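Local atomic coordinates of ethanolamine utilization protein EutL (Clostridium perfringens, PDB entry 4U6I), a protein that probably forms part of the shell of the ethanolamine-utilization bacterial microcompartment, as a trimer whose chains each carry two BMC folds. Residues 123-128 with 198-203; 170-175 with 187-192. One frame throughout, in Å; residues are numbered along the deposited sequence.

How the contacts relate
Contact 1 (123-128 with 198-203) and contact 2 (170-175 with 187-192) both involve the same antiparallel sheet, contact 2 within it and contact 1 against its face, their centres about 11 Å apart. Both strands of contact 2 fall between the two segments of contact 1 in sequence: strand 122-128 comes first, the hairpin of 171-176 and 185-190 follows, and helix 193-212 comes last. That helix starts just after the hairpin and runs back over the sheet to strand 122-128; contact 2 joins the outermost strand within this chain to its neighbour, and contact 1 adds the helix. They meet where A199 CB packs 4.2 Å from L189 CD1. This is the helix-on-sheet layering of a BMC fold.

Contact 1 (123-128 with 198-203); sequences YYAQCV and AACDAF
C200 opens the meeting of helix 198-203 with strand 123-128: its CB lies 4.1 Å from A125 CB, and its sulfur reaches on past that methyl to the strand backbone. With SG anti to the carbonyl carbon (chi1 -74°), C200 SG lies 3.7 Å from A125 O and equally close to C127 N, touching the chain between these residues, and C127 CB is a little farther off. In return, A125 CB sits 3.7 Å from C200 O, consistent with the small side chains of A125 and C200 meeting here. One turn on, F203 has CG anti to the backbone N (chi1 -173°), which sends the ring along the strand toward its earlier residues. The ring meets the strand obliquely, F203 CE2 being 3.6 Å from Y124 O and 4.4 Å from Y123 CB. No hydrogen bond crosses the contact; it is held by apolar and sulfur packing. The segments run nearly antiparallel, at 171°, with axes 7.8 Å apart, as a helix laid along a strand of an antiparallel sheet. Y123 OH bonds to Q208 farther along the helix. L150 of strand 147-152 packs against C200 and F203, while A160 and L161 of helix 154-167 pack on F203.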
ATOM      1  N   TYR A 123     -12.537  16.416   3.615  1.00 53.44           N
ATOM      2  CA  TYR A 123     -12.046  16.783   2.290  1.00 52.38           C
ATOM      3  C   TYR A 123     -11.111  17.982   2.338  1.00 53.32           C
ATOM      4  O   TYR A 123     -11.110  18.749   3.300  1.00 53.90           O
ATOM      5  CB  TYR A 123     -13.221  17.093   1.363  1.00 57.12           C
ATOM      6  CG  TYR A 123     -14.047  18.267   1.831  1.00 55.53           C
ATOM      7  CD1 TYR A 123     -15.108  18.087   2.708  1.00 62.08           C
ATOM      8  CD2 TYR A 123     -13.758  19.557   1.406  1.00 56.25           C
ATOM      9  CE1 TYR A 123     -15.862  19.158   3.143  1.00 64.73           C
ATOM     10  CE2 TYR A 123     -14.508  20.636   1.837  1.00 62.69           C
ATOM     11  CZ  TYR A 123     -15.559  20.429   2.705  1.00 60.08           C
ATOM     12  OH  TYR A 123     -16.311  21.495   3.140  1.00 65.61           O
ATOM     13  N   TYR A 124     -10.331  18.134   1.273  1.00 59.92           N
ATOM     14  CA  TYR A 124      -9.380  19.227   1.128  1.00 52.29           C
ATOM     15  C   TYR A 124      -9.726  20.004  -0.134  1.00 52.70           C
ATOM     16  O   TYR A 124      -9.868  19.418  -1.206  1.00 56.27           O
ATOM     17  CB  TYR A 124      -7.956  18.672   1.065  1.00 52.92           C
ATOM     18  CG  TYR A 124      -6.830  19.679   1.181  1.00 50.48           C
ATOM     19  CD1 TYR A 124      -6.750  20.554   2.255  1.00 58.35           C
ATOM     20  CD2 TYR A 124      -5.817  19.715   0.231  1.00 49.62           C
ATOM     21  CE1 TYR A 124      -5.705  21.458   2.363  1.00 53.24           C
ATOM     22  CE2 TYR A 124      -4.773  20.608   0.330  1.00 50.10           C
ATOM     23  CZ  TYR A 124      -4.719  21.476   1.396  1.00 52.47           C
ATOM     24  OH  TYR A 124      -3.672  22.364   1.487  1.00 56.73           O
ATOM     25  N   ALA A 125      -9.886  21.314   0.002  1.00 55.85           N
ATOM     26  CA  ALA A 125     -10.219  22.177  -1.127  1.00 54.87           C
ATOM     27  C   ALA A 125      -9.463  23.492  -0.989  1.00 55.97           C
ATOM     28  O   ALA A 125     -10.018  24.502  -0.562  1.00 57.88           O
ATOM     29  CB  ALA A 125     -11.717  22.416  -1.198  1.00 56.43           C
ATOM     30  N   GLN A 126      -8.188  23.456  -1.358  1.00 55.81           N
ATOM     31  CA  GLN A 126      -7.270  24.561  -1.119  1.00 56.09           C
ATOM     32  C   GLN A 126      -6.860  25.231  -2.422  1.00 61.09           C
ATOM     33  O   GLN A 126      -6.370  24.576  -3.343  1.00 55.90           O
ATOM     34  CB  GLN A 126      -6.025  24.057  -0.381  1.00 54.86           C
ATOM     35  CG  GLN A 126      -4.992  25.131  -0.072  1.00 81.04           C
ATOM     36  CD  GLN A 126      -5.493  26.162   0.921  1.00 67.01           C
ATOM     37  OE1 GLN A 126      -6.407  25.896   1.702  1.00 95.43           O
ATOM     38  NE2 GLN A 126      -4.895  27.347   0.894  1.00 89.19           N
ATOM     39  N   CYS A 127      -7.059  26.543  -2.488  1.00 70.95           N
ATOM     40  CA  CYS A 127      -6.617  27.326  -3.631  1.00 59.54           C
ATOM     41  C   CYS A 127      -5.193  27.820  -3.409  1.00 59.63           C
ATOM     42  O   CYS A 127      -4.928  28.569  -2.471  1.00 65.63           O
ATOM     43  CB  CYS A 127      -7.551  28.513  -3.873  1.00 62.18           C
ATOM     44  SG  CYS A 127      -7.045  29.567  -5.257  1.00 69.27           S
ATOM     45  N   VAL A 128      -4.282  27.384  -4.270  1.00 60.76           N
ATOM     46  CA  VAL A 128      -2.924  27.909  -4.279  1.00 59.00           C
ATOM     47  C   VAL A 128      -2.866  29.036  -5.305  1.00 61.08           C
ATOM     48  O   VAL A 128      -2.836  28.789  -6.509  1.00 61.04           O
ATOM     49  CB  VAL A 128      -1.885  26.827  -4.618  1.00 57.14           C
ATOM     50  CG1 VAL A 128      -0.474  27.384  -4.489  1.00 69.12           C
ATOM     51  CG2 VAL A 128      -2.063  25.617  -3.706  1.00 55.21           C
ATOM     52  N   ALA A 198     -13.590  28.966  -7.507  1.00 68.00           N
ATOM     53  CA  ALA A 198     -14.911  28.477  -7.887  1.00 68.61           C
ATOM     54  C   ALA A 198     -14.939  26.951  -7.900  1.00 66.16           C
ATOM     55  O   ALA A 198     -15.960  26.339  -7.587  1.00 66.23           O
ATOM     56  CB  ALA A 198     -15.307  29.025  -9.247  1.00 70.48           C
ATOM     57  N   ALA A 199     -13.816  26.341  -8.266  1.00 64.22           N
ATOM     58  CA  ALA A 199     -13.717  24.887  -8.304  1.00 62.00           C
ATOM     59  C   ALA A 199     -13.670  24.316  -6.889  1.00 60.71           C
ATOM     60  O   ALA A 199     -14.298  23.297  -6.605  1.00 59.90           O
ATOM     61  CB  ALA A 199     -12.489  24.455  -9.094  1.00 60.62           C
ATOM     62  N   CYS A 200     -12.925  24.979  -6.010  1.00 60.84           N
ATOM     63  CA  CYS A 200     -12.834  24.569  -4.612  1.00 60.02           C
ATOM     64  C   CYS A 200     -14.208  24.557  -3.946  1.00 66.46           C
ATOM     65  O   CYS A 200     -14.535  23.636  -3.198  1.00 60.93           O
ATOM     66  CB  CYS A 200     -11.896  25.496  -3.835  1.00 65.90           C
ATOM     67  SG  CYS A 200     -10.135  25.255  -4.170  1.00 60.11           S
ATOM     68  N   ASP A 201     -15.005  25.584  -4.222  1.00 63.61           N
ATOM     69  CA  ASP A 201     -16.324  25.712  -3.613  1.00 65.36           C
ATOM     70  C   ASP A 201     -17.269  24.617  -4.097  1.00 64.90           C
ATOM     71  O   ASP A 201     -17.993  24.018  -3.302  1.00 69.08           O
ATOM     72  CB  ASP A 201     -16.922  27.090  -3.913  1.00 71.81           C
ATOM     73  CG  ASP A 201     -16.163  28.218  -3.235  1.00 69.24           C
ATOM     74  OD1 ASP A 201     -15.488  27.959  -2.217  1.00 77.81           O
ATOM     75  OD2 ASP A 201     -16.250  29.367  -3.716  1.00 85.75           O
ATOM     76  N   ALA A 202     -17.259  24.356  -5.399  1.00 64.51           N
ATOM     77  CA  ALA A 202     -18.102  23.312  -5.971  1.00 64.20           C
ATOM     78  C   ALA A 202     -17.676  21.935  -5.465  1.00 61.88           C
ATOM     79  O   ALA A 202     -18.506  21.044  -5.285  1.00 61.88           O
ATOM     80  CB  ALA A 202     -18.046  23.359  -7.487  1.00 64.43           C
ATOM     81  N   PHE A 203     -16.377  21.771  -5.237  1.00 60.08           N
ATOM     82  CA  PHE A 203     -15.841  20.510  -4.740  1.00 57.98           C
ATOM     83  C   PHE A 203     -16.322  20.254  -3.316  1.00 58.35           C
ATOM     84  O   PHE A 203     -16.809  19.169  -3.006  1.00 57.85           O
ATOM     85  CB  PHE A 203     -14.310  20.522  -4.793  1.00 56.33           C
ATOM     86  CG  PHE A 203     -13.679  19.198  -4.464  1.00 54.27           C
ATOM     87  CD1 PHE A 203     -13.584  18.202  -5.423  1.00 53.26           C
ATOM     88  CD2 PHE A 203     -13.170  18.952  -3.199  1.00 53.58           C
ATOM     89  CE1 PHE A 203     -12.999  16.984  -5.125  1.00 51.58           C
ATOM     90  CE2 PHE A 203     -12.584  17.734  -2.895  1.00 51.89           C
ATOM     91  CZ  PHE A 203     -12.498  16.750  -3.859  1.00 50.88           C
TER

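Contact 2 (170-175 with 187-192); sequences VEMCEF and ALLTGS
L188 O is gripped by two backbone amides of the facing strand, C173 N at 2.9 Å and, more weakly, E174 N at 3.3 Å. Two successive residues thus face one, the mark of a classic beta bulge in the hairpin of strands 171-176 and 185-190, so the pairing slips by one residue after M172. The C173 bond runs nearly along the carbonyl direction, with a C=O...N angle of 165°. Beyond the bulge, L188 N returns a bond of 2.8 Å to E174 O; before it, E171 and T190 form a hydrogen-bonded pair with bonds both ways. E174 and L188 extend side by side on one face, and E174 OE1 lies 3.3 Å from L188 CD1, a buried oxygen without a polar partner in the model. C173, with SG anti to the carbonyl carbon (chi1 -64°), sends SG back toward the start of its strand and against T190 CG2 across the pair, a tight 3.2 Å. On the other face the chain of M172 bends so that M172 SD packs 3.4 Å from A187 CB, while M172 CB meets L189 CD2. V170 extends this apolar row by touching L189 CD1. Helix 154-167 packs on that row through L165 and L161, and helix 133-139 lies against C173, E174 and L188. Strand 147-152 flanks 187-190, whereas the outer strand's M172 N bonds to E22 of a neighbouring subunit.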
ATOM      1  N   VAL A 170     -11.605  25.274 -15.669  1.00 67.48           N
ATOM      2  CA  VAL A 170     -10.365  24.733 -15.133  1.00 64.53           C
ATOM      3  C   VAL A 170      -9.947  23.479 -15.891  1.00 65.60           C
ATOM      4  O   VAL A 170     -10.782  22.776 -16.459  1.00 68.41           O
ATOM      5  CB  VAL A 170     -10.496  24.404 -13.631  1.00 67.38           C
ATOM      6  CG1 VAL A 170     -10.637  25.682 -12.816  1.00 67.46           C
ATOM      7  CG2 VAL A 170     -11.679  23.471 -13.383  1.00 61.97           C
ATOM      8  N   GLU A 171      -8.643  23.222 -15.904  1.00 73.29           N
ATOM      9  CA  GLU A 171      -8.082  22.022 -16.514  1.00 71.20           C
ATOM     10  C   GLU A 171      -7.591  21.069 -15.435  1.00 63.97           C
ATOM     11  O   GLU A 171      -6.998  21.502 -14.449  1.00 62.94           O
ATOM     12  CB  GLU A 171      -6.926  22.378 -17.449  1.00 62.46           C
ATOM     13  CG  GLU A 171      -7.349  22.932 -18.797  1.00 87.96           C
ATOM     14  CD  GLU A 171      -6.172  23.444 -19.604  1.00 84.03           C
ATOM     15  OE1 GLU A 171      -5.035  22.993 -19.352  1.00102.01           O
ATOM     16  OE2 GLU A 171      -6.382  24.303 -20.487  1.00104.94           O
ATOM     17  N   MET A 172      -7.839  19.777 -15.619  1.00 57.26           N
ATOM     18  CA  MET A 172      -7.276  18.771 -14.729  1.00 55.03           C
ATOM     19  C   MET A 172      -5.827  18.521 -15.126  1.00 54.76           C
ATOM     20  O   MET A 172      -5.550  17.950 -16.180  1.00 90.27           O
ATOM     21  CB  MET A 172      -8.082  17.472 -14.775  1.00 54.19           C
ATOM     22  CG  MET A 172      -7.453  16.331 -13.977  1.00 52.14           C
ATOM     23  SD  MET A 172      -8.574  15.579 -12.783  1.00 88.93           S
ATOM     24  CE  MET A 172      -9.891  15.008 -13.848  1.00 52.18           C
ATOM     25  N   CYS A 173      -4.910  18.953 -14.268  1.00 54.01           N
ATOM     26  CA  CYS A 173      -3.485  18.855 -14.545  1.00 53.98           C
ATOM     27  C   CYS A 173      -2.919  17.535 -14.047  1.00 64.23           C
ATOM     28  O   CYS A 173      -2.127  16.891 -14.734  1.00 77.67           O
ATOM     29  CB  CYS A 173      -2.741  20.019 -13.898  1.00 71.25           C
ATOM     30  SG  CYS A 173      -3.202  21.620 -14.551  1.00 90.86           S
ATOM     31  N   GLU A 174      -3.321  17.150 -12.843  1.00 62.56           N
ATOM     32  CA  GLU A 174      -2.884  15.894 -12.261  1.00 50.32           C
ATOM     33  C   GLU A 174      -4.028  15.211 -11.527  1.00 57.37           C
ATOM     34  O   GLU A 174      -4.711  15.823 -10.706  1.00 54.18           O
ATOM     35  CB  GLU A 174      -1.719  16.118 -11.305  1.00 54.08           C
ATOM     36  CG  GLU A 174      -1.016  14.821 -10.907  1.00 73.21           C
ATOM     37  CD  GLU A 174      -0.319  14.912  -9.567  1.00 95.06           C
ATOM     38  OE1 GLU A 174      -0.474  15.942  -8.883  1.00125.94           O
ATOM     39  OE2 GLU A 174       0.380  13.947  -9.194  1.00140.57           O
ATOM     40  N   PHE A 175      -4.215  13.935 -11.833  1.00 51.72           N
ATOM     41  CA  PHE A 175      -5.274  13.130 -11.247  1.00 52.33           C
ATOM     42  C   PHE A 175      -4.703  12.209 -10.175  1.00 57.51           C
ATOM     43  O   PHE A 175      -3.805  11.416 -10.449  1.00 45.87           O
ATOM     44  CB  PHE A 175      -5.975  12.324 -12.347  1.00 54.86           C
ATOM     45  CG  PHE A 175      -7.041  11.391 -11.846  1.00 53.93           C
ATOM     46  CD1 PHE A 175      -7.994  11.821 -10.936  1.00 54.17           C
ATOM     47  CD2 PHE A 175      -7.106  10.088 -12.310  1.00 47.00           C
ATOM     48  CE1 PHE A 175      -8.978  10.962 -10.487  1.00 55.74           C
ATOM     49  CE2 PHE A 175      -8.089   9.226 -11.865  1.00 46.77           C
ATOM     50  CZ  PHE A 175      -9.026   9.664 -10.953  1.00 58.58           C
ATOM     51  N   ALA A 187      -7.481  15.690  -7.254  1.00 47.06           N
ATOM     52  CA  ALA A 187      -6.748  16.232  -8.387  1.00 47.62           C
ATOM     53  C   ALA A 187      -6.188  17.625  -8.129  1.00 48.44           C
ATOM     54  O   ALA A 187      -6.612  18.325  -7.208  1.00 48.87           O
ATOM     55  CB  ALA A 187      -7.648  16.267  -9.617  1.00 48.72           C
ATOM     56  N   LEU A 188      -5.219  18.001  -8.955  1.00 48.85           N
ATOM     57  CA  LEU A 188      -4.773  19.383  -9.061  1.00 50.11           C
ATOM     58  C   LEU A 188      -5.394  19.982 -10.313  1.00 51.72           C
ATOM     59  O   LEU A 188      -5.173  19.483 -11.416  1.00 51.95           O
ATOM     60  CB  LEU A 188      -3.247  19.473  -9.125  1.00 49.88           C
ATOM     61  CG  LEU A 188      -2.466  18.916  -7.930  1.00 52.96           C
ATOM     62  CD1 LEU A 188      -0.972  19.112  -8.142  1.00 48.69           C
ATOM     63  CD2 LEU A 188      -2.911  19.567  -6.627  1.00 48.66           C
ATOM     64  N   LEU A 189      -6.184  21.039 -10.135  1.00 53.27           N
ATOM     65  CA  LEU A 189      -6.800  21.740 -11.255  1.00 55.13           C
ATOM     66  C   LEU A 189      -6.156  23.109 -11.409  1.00 57.61           C
ATOM     67  O   LEU A 189      -5.741  23.711 -10.421  1.00 59.16           O
ATOM     68  CB  LEU A 189      -8.308  21.896 -11.050  1.00 55.86           C
ATOM     69  CG  LEU A 189      -9.110  20.670 -10.611  1.00 66.10           C
ATOM     70  CD1 LEU A 189     -10.593  21.009 -10.616  1.00 66.13           C
ATOM     71  CD2 LEU A 189      -8.826  19.461 -11.494  1.00 55.71           C
ATOM     72  N   THR A 190      -6.074  23.600 -12.642  1.00 58.10           N
ATOM     73  CA  THR A 190      -5.497  24.917 -12.899  1.00 60.16           C
ATOM     74  C   THR A 190      -6.459  25.806 -13.668  1.00 62.28           C
ATOM     75  O   THR A 190      -7.353  25.326 -14.365  1.00 62.63           O
ATOM     76  CB  THR A 190      -4.167  24.817 -13.677  1.00 63.75           C
ATOM     77  OG1 THR A 190      -3.432  26.037 -13.529  1.00 62.22           O
ATOM     78  CG2 THR A 190      -4.404  24.533 -15.164  1.00 63.10           C
ATOM     79  N   GLY A 191      -6.252  27.112 -13.534  1.00 69.51           N
ATOM     80  CA  GLY A 191      -7.087  28.113 -14.169  1.00 66.62           C
ATOM     81  C   GLY A 191      -6.780  29.449 -13.524  1.00 68.41           C
ATOM     82  O   GLY A 191      -5.745  29.596 -12.874  1.00 70.21           O
ATOM     83  N   SER A 192      -7.668  30.424 -13.693  1.00 72.36           N
ATOM     84  CA  SER A 192      -7.511  31.704 -13.013  1.00 72.03           C
ATOM     85  C   SER A 192      -7.683  31.496 -11.513  1.00 73.77           C
ATOM     86  O   SER A 192      -8.177  30.455 -11.081  1.00 72.31           O
ATOM     87  CB  SER A 192      -8.523  32.728 -13.527  1.00 74.97           C
ATOM     88  OG  SER A 192      -9.826  32.430 -13.058  1.00 74.70           O
TER